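CymD (Pseudomonas putida, PDB 6Z34) is an outer-membrane channel of the FadL family that takes up monoaromatic hydrocarbons, probably by lateral diffusion through its barrel wall. Local coordinates at residues 98-103 against 135-140; 294-299 against 341-346. One frame throughout, in Å; residues are numbered along the deposited sequence.

Contact 1: residues 98-103 against 135-140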
loop_
_atom_site.group_PDB
_atom_site.type_symbol
_atom_site.label_atom_id
_atom_site.label_comp_id
_atom_site.label_asym_id
_atom_site.label_seq_id
_atom_site.Cartn_x
_atom_site.Cartn_y
_atom_site.Cartn_z
ATOM N N VAL A 98 14.437 -10.869 -3.868
ATOM C CA VAL A 98 13.861 -9.887 -4.769
ATOM C C VAL A 98 12.407 -10.286 -4.965
ATOM O O VAL A 98 12.043 -11.453 -4.806
ATOM C CB VAL A 98 14.641 -9.818 -6.107
ATOM C CG1 VAL A 98 14.550 -11.137 -6.822
ATOM C CG2 VAL A 98 14.107 -8.672 -7.003
ATOM N N GLY A 99 11.569 -9.317 -5.307
ATOM C CA GLY A 99 10.189 -9.646 -5.595
ATOM C C GLY A 99 9.454 -8.500 -6.256
ATOM O O GLY A 99 10.036 -7.471 -6.610
ATOM N N ALA A 100 8.160 -8.709 -6.441
ATOM C CA ALA A 100 7.285 -7.688 -7.005
ATOM C C ALA A 100 5.984 -7.760 -6.236
ATOM O O ALA A 100 5.303 -8.793 -6.272
ATOM C CB ALA A 100 7.051 -7.890 -8.496
ATOM N N PHE A 101 5.666 -6.671 -5.534
ATOM C CA PHE A 101 4.523 -6.587 -4.642
ATOM C C PHE A 101 3.642 -5.441 -5.120
ATOM O O PHE A 101 4.086 -4.289 -5.176
ATOM C CB PHE A 101 4.973 -6.357 -3.197
ATOM C CG PHE A 101 5.746 -7.494 -2.619
ATOM C CD1 PHE A 101 7.101 -7.636 -2.876
ATOM C CD2 PHE A 101 5.119 -8.439 -1.821
ATOM C CE1 PHE A 101 7.816 -8.707 -2.339
ATOM C CE2 PHE A 101 5.841 -9.511 -1.279
ATOM C CZ PHE A 101 7.180 -9.641 -1.553
ATOM N N ALA A 102 2.403 -5.757 -5.456
ATOM C CA ALA A 102 1.479 -4.812 -6.047
ATOM C C ALA A 102 0.370 -4.510 -5.060
ATOM O O ALA A 102 -0.023 -5.367 -4.260
ATOM C CB ALA A 102 0.890 -5.363 -7.353
ATOM N N SER A 103 -0.115 -3.274 -5.108
ATOM C CA SER A 103 -1.312 -2.886 -4.382
ATOM C C SER A 103 -2.218 -2.102 -5.315
ATOM O O SER A 103 -1.746 -1.336 -6.161
ATOM C CB SER A 103 -0.981 -2.074 -3.118
ATOM O OG SER A 103 -0.593 -0.752 -3.424
ATOM N N ILE A 135 -2.262 2.587 -8.002
ATOM C CA ILE A 135 -1.535 1.348 -8.206
ATOM C C ILE A 135 -0.103 1.598 -7.773
ATOM O O ILE A 135 0.537 2.532 -8.273
ATOM C CB ILE A 135 -1.591 0.903 -9.680
ATOM C CG1 ILE A 135 -3.037 0.659 -10.109
ATOM C CG2 ILE A 135 -0.725 -0.340 -9.900
ATOM C CD1 ILE A 135 -3.218 0.605 -11.603
ATOM N N VAL A 136 0.400 0.771 -6.852
ATOM C CA VAL A 136 1.802 0.823 -6.447
ATOM C C VAL A 136 2.407 -0.568 -6.606
ATOM O O VAL A 136 1.939 -1.537 -5.992
ATOM C CB VAL A 136 1.978 1.333 -5.007
ATOM C CG1 VAL A 136 3.474 1.348 -4.609
ATOM C CG2 VAL A 136 1.343 2.729 -4.850
ATOM N N LEU A 137 3.424 -0.669 -7.449
ATOM C CA LEU A 137 4.199 -1.883 -7.616
ATOM C C LEU A 137 5.560 -1.643 -6.979
ATOM O O LEU A 137 6.304 -0.760 -7.424
ATOM C CB LEU A 137 4.351 -2.238 -9.095
ATOM C CG LEU A 137 5.228 -3.473 -9.321
ATOM C CD1 LEU A 137 4.525 -4.739 -8.836
ATOM C CD2 LEU A 137 5.618 -3.583 -10.781
ATOM N N ARG A 138 5.887 -2.417 -5.946
ATOM C CA ARG A 138 7.161 -2.279 -5.249
ATOM C C ARG A 138 8.043 -3.480 -5.569
ATOM O O ARG A 138 7.608 -4.640 -5.483
ATOM C CB ARG A 138 6.942 -2.103 -3.739
ATOM C CG ARG A 138 5.829 -1.092 -3.448
ATOM C CD ARG A 138 5.698 -0.698 -1.957
ATOM N NE ARG A 138 6.895 -0.009 -1.509
ATOM C CZ ARG A 138 6.940 1.221 -1.015
ATOM N NH1 ARG A 138 5.818 1.940 -0.864
ATOM N NH2 ARG A 138 8.130 1.723 -0.663
ATOM N N ILE A 139 9.262 -3.196 -6.006
ATOM C CA ILE A 139 10.180 -4.242 -6.427
ATOM C C ILE A 139 11.375 -4.192 -5.489
ATOM O O ILE A 139 12.323 -3.440 -5.752
ATOM C CB ILE A 139 10.614 -4.068 -7.892
ATOM C CG1 ILE A 139 9.390 -4.014 -8.811
ATOM C CG2 ILE A 139 11.588 -5.192 -8.298
ATOM C CD1 ILE A 139 9.735 -3.709 -10.279
ATOM N N PRO A 140 11.364 -4.956 -4.395
ATOM C CA PRO A 140 12.460 -4.891 -3.424
ATOM C C PRO A 140 13.687 -5.649 -3.874
ATOM O O PRO A 140 13.604 -6.672 -4.557
ATOM C CB PRO A 140 11.864 -5.550 -2.176
ATOM C CG PRO A 140 10.895 -6.543 -2.748
ATOM C CD PRO A 140 10.271 -5.832 -3.932
#

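Contact 2: residues 294-299 against 341-346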
loop_
_atom_site.group_PDB
_atom_site.type_symbol
_atom_site.label_atom_id
_atom_site.label_comp_id
_atom_site.label_asym_id
_atom_site.label_seq_id
_atom_site.Cartn_x
_atom_site.Cartn_y
_atom_site.Cartn_z
ATOM N N PHE A 294 2.607 -23.299 18.853
ATOM C CA PHE A 294 1.734 -22.200 19.260
ATOM C C PHE A 294 2.546 -20.933 19.485
ATOM O O PHE A 294 3.421 -20.900 20.357
ATOM C CB PHE A 294 0.969 -22.567 20.529
ATOM C CG PHE A 294 0.076 -21.471 21.033
ATOM C CD1 PHE A 294 -0.856 -20.880 20.198
ATOM C CD2 PHE A 294 0.172 -21.029 22.344
ATOM C CE1 PHE A 294 -1.686 -19.864 20.663
ATOM C CE2 PHE A 294 -0.645 -20.017 22.814
ATOM C CZ PHE A 294 -1.574 -19.432 21.972
ATOM N N ALA A 295 2.244 -19.888 18.717
ATOM C CA ALA A 295 2.893 -18.591 18.855
ATOM C C ALA A 295 1.849 -17.478 18.923
ATOM O O ALA A 295 0.733 -17.621 18.415
ATOM C CB ALA A 295 3.846 -18.334 17.688
ATOM N N VAL A 296 2.210 -16.365 19.560
ATOM C CA VAL A 296 1.435 -15.131 19.475
ATOM C C VAL A 296 2.383 -13.984 19.159
ATOM O O VAL A 296 3.523 -13.948 19.634
ATOM C CB VAL A 296 0.612 -14.825 20.752
ATOM C CG1 VAL A 296 -0.188 -16.042 21.213
ATOM C CG2 VAL A 296 1.492 -14.292 21.863
ATOM N N ALA A 297 1.918 -13.061 18.323
ATOM C CA ALA A 297 2.701 -11.904 17.928
ATOM C C ALA A 297 1.870 -10.647 18.150
ATOM O O ALA A 297 0.634 -10.688 18.105
ATOM C CB ALA A 297 3.135 -12.013 16.468
ATOM N N PHE A 298 2.554 -9.531 18.408
ATOM C CA PHE A 298 1.886 -8.244 18.604
ATOM C C PHE A 298 2.812 -7.173 18.070
ATOM O O PHE A 298 4.013 -7.203 18.370
ATOM C CB PHE A 298 1.565 -7.960 20.074
ATOM C CG PHE A 298 1.127 -6.532 20.342
ATOM C CD1 PHE A 298 -0.206 -6.167 20.239
ATOM C CD2 PHE A 298 2.051 -5.558 20.706
ATOM C CE1 PHE A 298 -0.612 -4.856 20.483
ATOM C CE2 PHE A 298 1.653 -4.248 20.945
ATOM C CZ PHE A 298 0.320 -3.897 20.832
ATOM N N ASP A 299 2.266 -6.242 17.275
ATOM C CA ASP A 299 3.064 -5.185 16.664
ATOM C C ASP A 299 2.398 -3.835 16.860
ATOM O O ASP A 299 1.165 -3.718 16.880
ATOM C CB ASP A 299 3.286 -5.404 15.160
ATOM C CG ASP A 299 4.213 -6.582 14.859
ATOM O OD1 ASP A 299 4.539 -7.365 15.778
ATOM O OD2 ASP A 299 4.658 -6.699 13.700
ATOM N N LEU A 341 -2.378 -7.800 16.427
ATOM C CA LEU A 341 -2.337 -8.902 17.377
ATOM C C LEU A 341 -2.858 -10.154 16.693
ATOM O O LEU A 341 -4.000 -10.160 16.222
ATOM C CB LEU A 341 -3.191 -8.581 18.617
ATOM C CG LEU A 341 -3.427 -9.661 19.683
ATOM C CD1 LEU A 341 -2.108 -10.214 20.265
ATOM C CD2 LEU A 341 -4.337 -9.121 20.812
ATOM N N GLY A 342 -2.038 -11.217 16.654
ATOM C CA GLY A 342 -2.475 -12.490 16.110
ATOM C C GLY A 342 -1.836 -13.691 16.786
ATOM O O GLY A 342 -0.902 -13.559 17.581
ATOM N N ALA A 343 -2.346 -14.880 16.439
ATOM C CA ALA A 343 -1.872 -16.148 16.989
ATOM C C ALA A 343 -1.868 -17.228 15.912
ATOM O O ALA A 343 -2.607 -17.151 14.928
ATOM C CB ALA A 343 -2.730 -16.617 18.167
ATOM N N GLN A 344 -1.049 -18.262 16.139
ATOM C CA GLN A 344 -0.852 -19.358 15.192
ATOM C C GLN A 344 -0.756 -20.683 15.944
ATOM O O GLN A 344 0.042 -20.808 16.878
ATOM C CB GLN A 344 0.416 -19.119 14.350
ATOM C CG GLN A 344 0.900 -20.326 13.566
ATOM C CD GLN A 344 2.070 -20.018 12.626
ATOM O OE1 GLN A 344 1.895 -19.339 11.612
ATOM N NE2 GLN A 344 3.258 -20.537 12.944
ATOM N N TYR A 345 -1.561 -21.668 15.539
ATOM C CA TYR A 345 -1.553 -23.011 16.117
ATOM C C TYR A 345 -1.204 -24.013 15.027
ATOM O O TYR A 345 -1.953 -24.138 14.049
ATOM C CB TYR A 345 -2.910 -23.368 16.734
ATOM C CG TYR A 345 -3.015 -24.805 17.233
ATOM C CD1 TYR A 345 -2.161 -25.286 18.224
ATOM C CD2 TYR A 345 -3.973 -25.677 16.722
ATOM C CE1 TYR A 345 -2.254 -26.599 18.692
ATOM C CE2 TYR A 345 -4.075 -26.994 17.185
ATOM C CZ TYR A 345 -3.211 -27.447 18.170
ATOM O OH TYR A 345 -3.296 -28.745 18.641
ATOM N N ARG A 346 -0.072 -24.717 15.202
ATOM C CA ARG A 346 0.348 -25.813 14.321
ATOM C C ARG A 346 -0.373 -27.083 14.742
ATOM O O ARG A 346 -0.115 -27.611 15.825
ATOM C CB ARG A 346 1.860 -26.026 14.388
ATOM C CG ARG A 346 2.673 -24.807 13.993
ATOM C CD ARG A 346 4.050 -25.160 13.444
ATOM N NE ARG A 346 4.796 -23.953 13.087
ATOM C CZ ARG A 346 5.063 -23.559 11.844
ATOM N NH1 ARG A 346 4.657 -24.282 10.803
ATOM N NH2 ARG A 346 5.745 -22.437 11.644
#

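Contact 1: residues 98-103 against 135-140
F101 and R138 face each other as a hydrogen-bonded antiparallel pair in the wall of a FadL-type beta barrel, where 98-103 runs antiparallel to 135-140 at 163°. F101 N meets R138 O at 2.8 Å, lying in the carbonyl plane, and R138 N returns a nearly straight bond to F101 O. S103 and V136 repeat this double link. Next to G99 the ladder weakens: P140 has no N-H to give, its CD lies against G99 O at 3.1 Å, and G99 N makes just a weak bond to P140 O. The F101 ring packs over this spot. With CG anti to the carbonyl carbon (chi1 -65°) it leans back along its own strand above G99, where a beta carbon would run into CE1; the F101 and P140 side chains cross at about a right angle, F101 CE1 3.8 Å from P140 CG. Replacing the phenylalanine with an alanine here would probably open a gap above G99 and leave P140 CG and the neighbouring M31 without their aromatic partner. R138 projects on the same face; bent at chi3, it carries NH2 to a salt bridge with D158 and a hydrogen bond with T244. On the other face L137 CD1 nestles between the methyls of A100 and A102, 4.1 Å from A100 CB and 4.0 Å from A102 CB. A mixed face meeting the N-terminal region (S103 on F4, F101 and R138 on M31), backed by apolar A100, A102, L137 and I139, is consistent with a plugged FadL barrel whose outer side meets lipid.

Contact 2: residues 294-299 against 341-346
A295 and Q344 are tied by two backbone hydrogen bonds, A295 N to Q344 O and Q344 N to A295 O, both 3.0 Å. A297 and G342 form a second such pair, with A297 N 3.0 Å from G342 O. Between these pairs V296 and A343 stand on the opposite face, V296 CG1 against A343 CB at 4.0 Å. A343 CB also lies 4.2 Å from F294 CE1, oblique to the ring. F294 has CG anti to the backbone N (chi1 178°), which leans its ring across toward 341-346 and brings F294 CD1 to 3.4 Å from Q344 O. Farther along this face L341 CB touches the edge of the F298 ring, while L341 CD1 turns back over A297 O at 3.5 Å. In the next shell, the F290 ring meets that of F294 with nearly parallel planes. On the other face the small A295 and A297 admit F23 and I19 of the N-terminal segment, and Q344, extended through its first two torsions, packs beside M16 and F23, steadied by a hydrogen bond from R354 NE to its OE1. Nearby, D299 OD2 accepts from the backbone N-H groups of both G20 and A21, pinning that segment to the wall. A hydrogen-bonded antiparallel pair of wall strands packed against an N-terminal plug, its other face probably in contact with lipid, is the FadL-type barrel arrangement.

How the contacts relate
Both strands of contact 1 come earlier in the chain than either strand of contact 2. Their centres lie 26 Å apart and their nearest atoms about 15 Å apart, so neither touches the other. They share no strand: contact 1 joins 94-107 to 131-146, contact 2 joins 294-303 to 336-347, all antiparallel strands of the same barrel wall. Contact 1 sits nearer the middle of the molecule, its centre 9 Å from the chain centre against 23 Å for contact 2. Both turn one face to the N-terminal region, contact 1 to A3, F4 and M31 and contact 2 to residues 16-23, consistent with a hatch held against separate parts of the channel wall.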